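Side-chain contacts in phenylalanyl-tRNA synthetase beta chain (Pyrococcus horikoshii, PDB 2CXI), which charges tRNA(Phe) with phenylalanine using ATP, its beta subunit carrying the amino acid-editing domain within this N-terminal part: residues A[127-132]-A[244-249]; A[231-236]-A[252-257]. One frame throughout, in Å; residues are numbered along the deposited sequence. Where two conformers were deposited one is given.

Interaction 1 (A[127-132]-A[244-249]); sequences EKIALT and MLALNV
Ile129 lies against Ala246 and Val249 where two helices of the B3/4 domain pack side by side on the domain's beta-sheet. Segment 127-132 belongs to helix 116-133 and segment 244-249 to helix 240-255. The CA atoms of Ile129 and Ala246 are 7.1 Å apart, the nearest such pair of the two segments. The small side chain of Ala246 is consistent with this close approach.

The contact is wholly apolar, and Ile129 supplies one side of it. Its two branches go to different residues. With chi1 at -65°, measured to CG1, the CG2 methyl is turned away from the backbone N and rests on Ala246 CB at 3.9 Å. The longer branch runs out through CG1 with chi2 extended (176°), which carries CD1 to Val249. The side chains of Ile129 and Val249 lie alongside one another, pointing opposite ways.

The sheet provides the floor under this pair of helices. Ile129 also touches Val140 and Ile142 of strand 140-146, while Ala246 touches Val140 and Val235. All three contact residues are buried, and the packing ties both helices to one core. The side chain of Val249 is about 9 Å from that of Asp331, a predicted magnesium ligand, and makes its contact here through one branch. That branch, CG1, sits 3.6 Å from Ile129 CD1, while Val249 CB is 4.1 Å from the same methyl.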
# COMPACT_ATOMS: atom_id res chain seq x y z
N GLU A 127 19.50 -27.31 13.30
CA GLU A 127 19.50 -27.98 14.58
C GLU A 127 20.83 -27.85 15.31
O GLU A 127 20.85 -27.63 16.51
CB GLU A 127 19.15 -29.47 14.42
CG GLU A 127 17.78 -29.73 13.81
CD GLU A 127 17.54 -31.18 13.35
OE1 GLU A 127 18.45 -32.06 13.43
OE2 GLU A 127 16.40 -31.46 12.89
N LYS A 128 21.95 -28.04 14.61
CA LYS A 128 23.27 -27.98 15.29
C LYS A 128 23.55 -26.58 15.83
O LYS A 128 24.04 -26.42 16.95
CB LYS A 128 24.40 -28.39 14.35
CG LYS A 128 24.26 -29.80 13.80
CD LYS A 128 24.46 -30.89 14.89
CE LYS A 128 23.96 -32.23 14.36
NZ LYS A 128 24.29 -33.36 15.32
N ILE A 129 23.22 -25.54 15.05
CA ILE A 129 23.38 -24.18 15.61
C ILE A 129 22.52 -23.97 16.86
O ILE A 129 23.00 -23.46 17.89
CB ILE A 129 23.09 -23.07 14.54
CG1 ILE A 129 24.16 -23.14 13.41
CG2 ILE A 129 23.09 -21.68 15.24
CD1 ILE A 129 23.90 -22.19 12.29
N ALA A 130 21.25 -24.35 16.78
CA ALA A 130 20.32 -24.17 17.90
C ALA A 130 20.70 -24.96 19.13
O ALA A 130 20.51 -24.49 20.24
CB ALA A 130 18.90 -24.55 17.47
N LEU A 131 21.24 -26.16 18.96
CA LEU A 131 21.59 -26.99 20.13
C LEU A 131 22.74 -26.42 20.93
O LEU A 131 22.61 -26.24 22.15
CB LEU A 131 21.93 -28.42 19.70
CG LEU A 131 22.57 -29.41 20.70
CD1 LEU A 131 21.69 -29.75 21.88
CD2 LEU A 131 22.91 -30.68 19.89
N THR A 132 23.85 -26.17 20.23
CA THR A 132 25.16 -25.83 20.81
C THR A 132 25.34 -24.33 20.99
O THR A 132 25.45 -23.81 22.11
CB THR A 132 26.27 -26.30 19.83
OG1 THR A 132 26.10 -27.70 19.54
CG2 THR A 132 27.61 -26.24 20.48
N MSE A 244 22.36 -12.62 14.80
CA MSE A 244 22.98 -12.18 13.54
C MSE A 244 24.10 -13.10 13.07
O MSE A 244 24.21 -13.38 11.91
CB MSE A 244 23.49 -10.76 13.67
CG MSE A 244 22.35 -9.79 13.86
SE MSE A 244 21.71 -9.19 12.14
CE MSE A 244 23.11 -7.78 11.79
N LEU A 245 24.92 -13.55 14.00
CA LEU A 245 25.96 -14.55 13.67
C LEU A 245 25.33 -15.78 13.04
O LEU A 245 25.74 -16.20 11.96
CB LEU A 245 26.77 -14.92 14.93
CG LEU A 245 28.06 -15.72 14.70
CD1 LEU A 245 27.77 -17.23 14.42
CD2 LEU A 245 28.95 -15.05 13.65
N ALA A 246 24.30 -16.32 13.71
CA ALA A 246 23.62 -17.53 13.26
C ALA A 246 22.97 -17.31 11.86
O ALA A 246 23.06 -18.15 10.93
CB ALA A 246 22.56 -17.89 14.28
N LEU A 247 22.36 -16.15 11.67
CA LEU A 247 21.76 -15.83 10.37
C LEU A 247 22.85 -15.78 9.28
O LEU A 247 22.67 -16.29 8.16
CB LEU A 247 21.08 -14.44 10.46
CG LEU A 247 20.41 -13.97 9.16
CD1 LEU A 247 19.13 -14.87 8.89
CD2 LEU A 247 20.04 -12.46 9.24
N ASN A 248 23.98 -15.15 9.61
CA ASN A 248 25.09 -15.05 8.71
C ASN A 248 25.60 -16.42 8.29
O ASN A 248 25.90 -16.63 7.12
CB ASN A 248 26.21 -14.21 9.31
CG ASN A 248 25.81 -12.69 9.47
OD1 ASN A 248 26.53 -11.89 10.12
ND2 ASN A 248 24.73 -12.31 8.86
N VAL A 249 25.75 -17.32 9.27
CA VAL A 249 26.14 -18.69 8.97
C VAL A 249 25.13 -19.35 7.98
O VAL A 249 25.52 -19.91 6.96
CB VAL A 249 26.33 -19.51 10.28
CG1 VAL A 249 26.42 -21.03 9.99
CG2 VAL A 249 27.58 -18.99 11.06

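Interaction 2 (A[231-236]-A[252-257])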
# COMPACT_ATOMS: atom_id res chain seq x y z
N VAL A 231 13.97 -19.14 -0.09
CA VAL A 231 13.79 -19.45 1.33
C VAL A 231 13.75 -18.17 2.15
O VAL A 231 14.51 -17.22 1.89
CB VAL A 231 14.89 -20.44 1.86
CG1 VAL A 231 16.23 -20.01 1.47
CG2 VAL A 231 14.93 -20.46 3.34
N PHE A 232 12.84 -18.15 3.12
CA PHE A 232 12.74 -17.06 4.07
C PHE A 232 13.25 -17.63 5.42
O PHE A 232 12.79 -18.70 5.88
CB PHE A 232 11.28 -16.56 4.17
CG PHE A 232 11.05 -15.51 5.25
CD1 PHE A 232 10.46 -15.86 6.49
CD2 PHE A 232 11.44 -14.17 5.03
CE1 PHE A 232 10.26 -14.89 7.49
CE2 PHE A 232 11.24 -13.20 6.06
CZ PHE A 232 10.66 -13.56 7.26
N ILE A 233 14.23 -16.97 6.00
CA ILE A 233 14.85 -17.51 7.26
C ILE A 233 14.59 -16.56 8.42
O ILE A 233 14.76 -15.35 8.25
CB ILE A 233 16.37 -17.71 7.08
CG1 ILE A 233 16.71 -18.68 5.91
CG2 ILE A 233 17.05 -18.22 8.44
CD1 ILE A 233 18.11 -18.38 5.31
N ASP A 234 14.18 -17.08 9.58
CA ASP A 234 14.07 -16.22 10.77
C ASP A 234 15.00 -16.77 11.85
O ASP A 234 15.17 -18.00 11.96
CB ASP A 234 12.62 -16.10 11.29
CG ASP A 234 12.19 -17.26 12.22
OD1 ASP A 234 12.00 -17.04 13.46
OD2 ASP A 234 12.03 -18.43 11.82
N VAL A 235 15.61 -15.88 12.62
CA VAL A 235 16.39 -16.30 13.78
C VAL A 235 16.00 -15.43 14.93
O VAL A 235 15.99 -14.21 14.80
CB VAL A 235 17.90 -16.11 13.56
CG1 VAL A 235 18.69 -16.85 14.69
CG2 VAL A 235 18.34 -16.56 12.13
N THR A 236 15.63 -16.08 16.04
CA THR A 236 15.22 -15.36 17.24
C THR A 236 16.10 -15.69 18.44
O THR A 236 16.70 -16.78 18.50
CB THR A 236 13.75 -15.64 17.59
OG1 THR A 236 13.55 -17.06 17.68
CG2 THR A 236 12.77 -15.12 16.46
N THR A 252 25.26 -17.64 4.31
CA THR A 252 26.49 -17.93 3.59
C THR A 252 26.60 -19.41 3.23
O THR A 252 27.14 -19.74 2.19
CB THR A 252 27.76 -17.41 4.29
OG1 THR A 252 27.88 -17.98 5.60
CG2 THR A 252 27.67 -15.85 4.53
N ALA A 253 26.05 -20.30 4.06
CA ALA A 253 26.00 -21.70 3.65
C ALA A 253 25.17 -21.85 2.35
O ALA A 253 25.58 -22.53 1.41
CB ALA A 253 25.43 -22.57 4.77
N LEU A 254 24.01 -21.19 2.30
CA LEU A 254 23.15 -21.21 1.11
C LEU A 254 23.76 -20.50 -0.10
O LEU A 254 23.58 -20.95 -1.25
CB LEU A 254 21.73 -20.69 1.45
CG LEU A 254 20.89 -21.53 2.42
CD1 LEU A 254 19.52 -20.89 2.73
CD2 LEU A 254 20.72 -22.99 1.92
N ALA A 255 24.55 -19.46 0.13
CA ALA A 255 25.32 -18.85 -0.97
C ALA A 255 26.28 -19.86 -1.64
O ALA A 255 26.52 -19.80 -2.86
CB ALA A 255 26.06 -17.62 -0.50
N GLU A 256 26.80 -20.80 -0.85
CA GLU A 256 27.69 -21.86 -1.42
C GLU A 256 26.96 -22.79 -2.38
O GLU A 256 27.61 -23.49 -3.18
CB GLU A 256 28.34 -22.73 -0.33
CG GLU A 256 29.39 -22.01 0.50
CD GLU A 256 30.63 -21.60 -0.27
OE1 GLU A 256 31.23 -22.41 -1.02
OE2 GLU A 256 30.99 -20.44 -0.14
N ARG A 257 25.64 -22.85 -2.26
CA ARG A 257 24.77 -23.58 -3.17
C ARG A 257 24.18 -22.68 -4.29
O ARG A 257 23.19 -23.05 -4.94
CB ARG A 257 23.61 -24.23 -2.36
CG ARG A 257 24.13 -25.04 -1.14
CD ARG A 257 23.24 -26.18 -0.77
NE ARG A 257 23.80 -27.08 0.25
CZ ARG A 257 24.48 -28.19 -0.01
NH1 ARG A 257 24.92 -28.91 1.01
NH2 ARG A 257 24.77 -28.56 -1.25
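Val231 opens the contact by packing on Leu254, which joins the B3/4 sheet to the helix that covers it. Strand 231-237 leads into helix 240-255, and the chain then returns to the sheet as strand 260-267. The two strands run in the same sense with strand 103-110 between them. This is a split beta-alpha-beta crossover, and the contact lies between its first strand and the far part of its helix.

The side chain of Val231 leaves the strand toward the helix. With chi1 at 48°, CG1 is flanked by both backbone branches and reaches the CD1 methyl of Leu254. The valine and leucine meet at a slant. Two residues along from Val231, Ile233 again points to the helix. Its CD1 meets the leucine tip to tip. Backbone hydrogen bonds of Val231 with Val109 and of Ile233 with Ala107 hold this part of the strand against strand 103-110.

Leu254 therefore serves both strand residues with one methyl. Its chi2 of 178° extends the chain, placing CD1 far out toward the sheet. Val109 and Met122 also touch this leucine, so sheet and helix 116-133 both help enclose it. Beyond it, Arg257 forms salt bridges with Asp10 and Glu63. At the core, Leu254 CD1 lies 3.6 Å from Val231 CG1, and 3.9 Å separates it from Ile233 CD1.

In the fold
The centres of interactions 1 and 2 are about 10 Å apart, and both use helix 240-255. Along the chain the order is 127-132, 231-236, 244-249, 252-257, so the segments of the two contacts alternate. Interaction 1 sets this helix beside helix 116-133. Interaction 2 sets its later part on strand 231-237. The contacts also touch directly: Leu247 CD1 is 3.7 Å from Val235 CG2 and 4.0 Å from Ile233 CG2. Together they belong to the apolar packing between the sheet and its two helices in the B3/4 domain, the amino acid-editing part of the subunit.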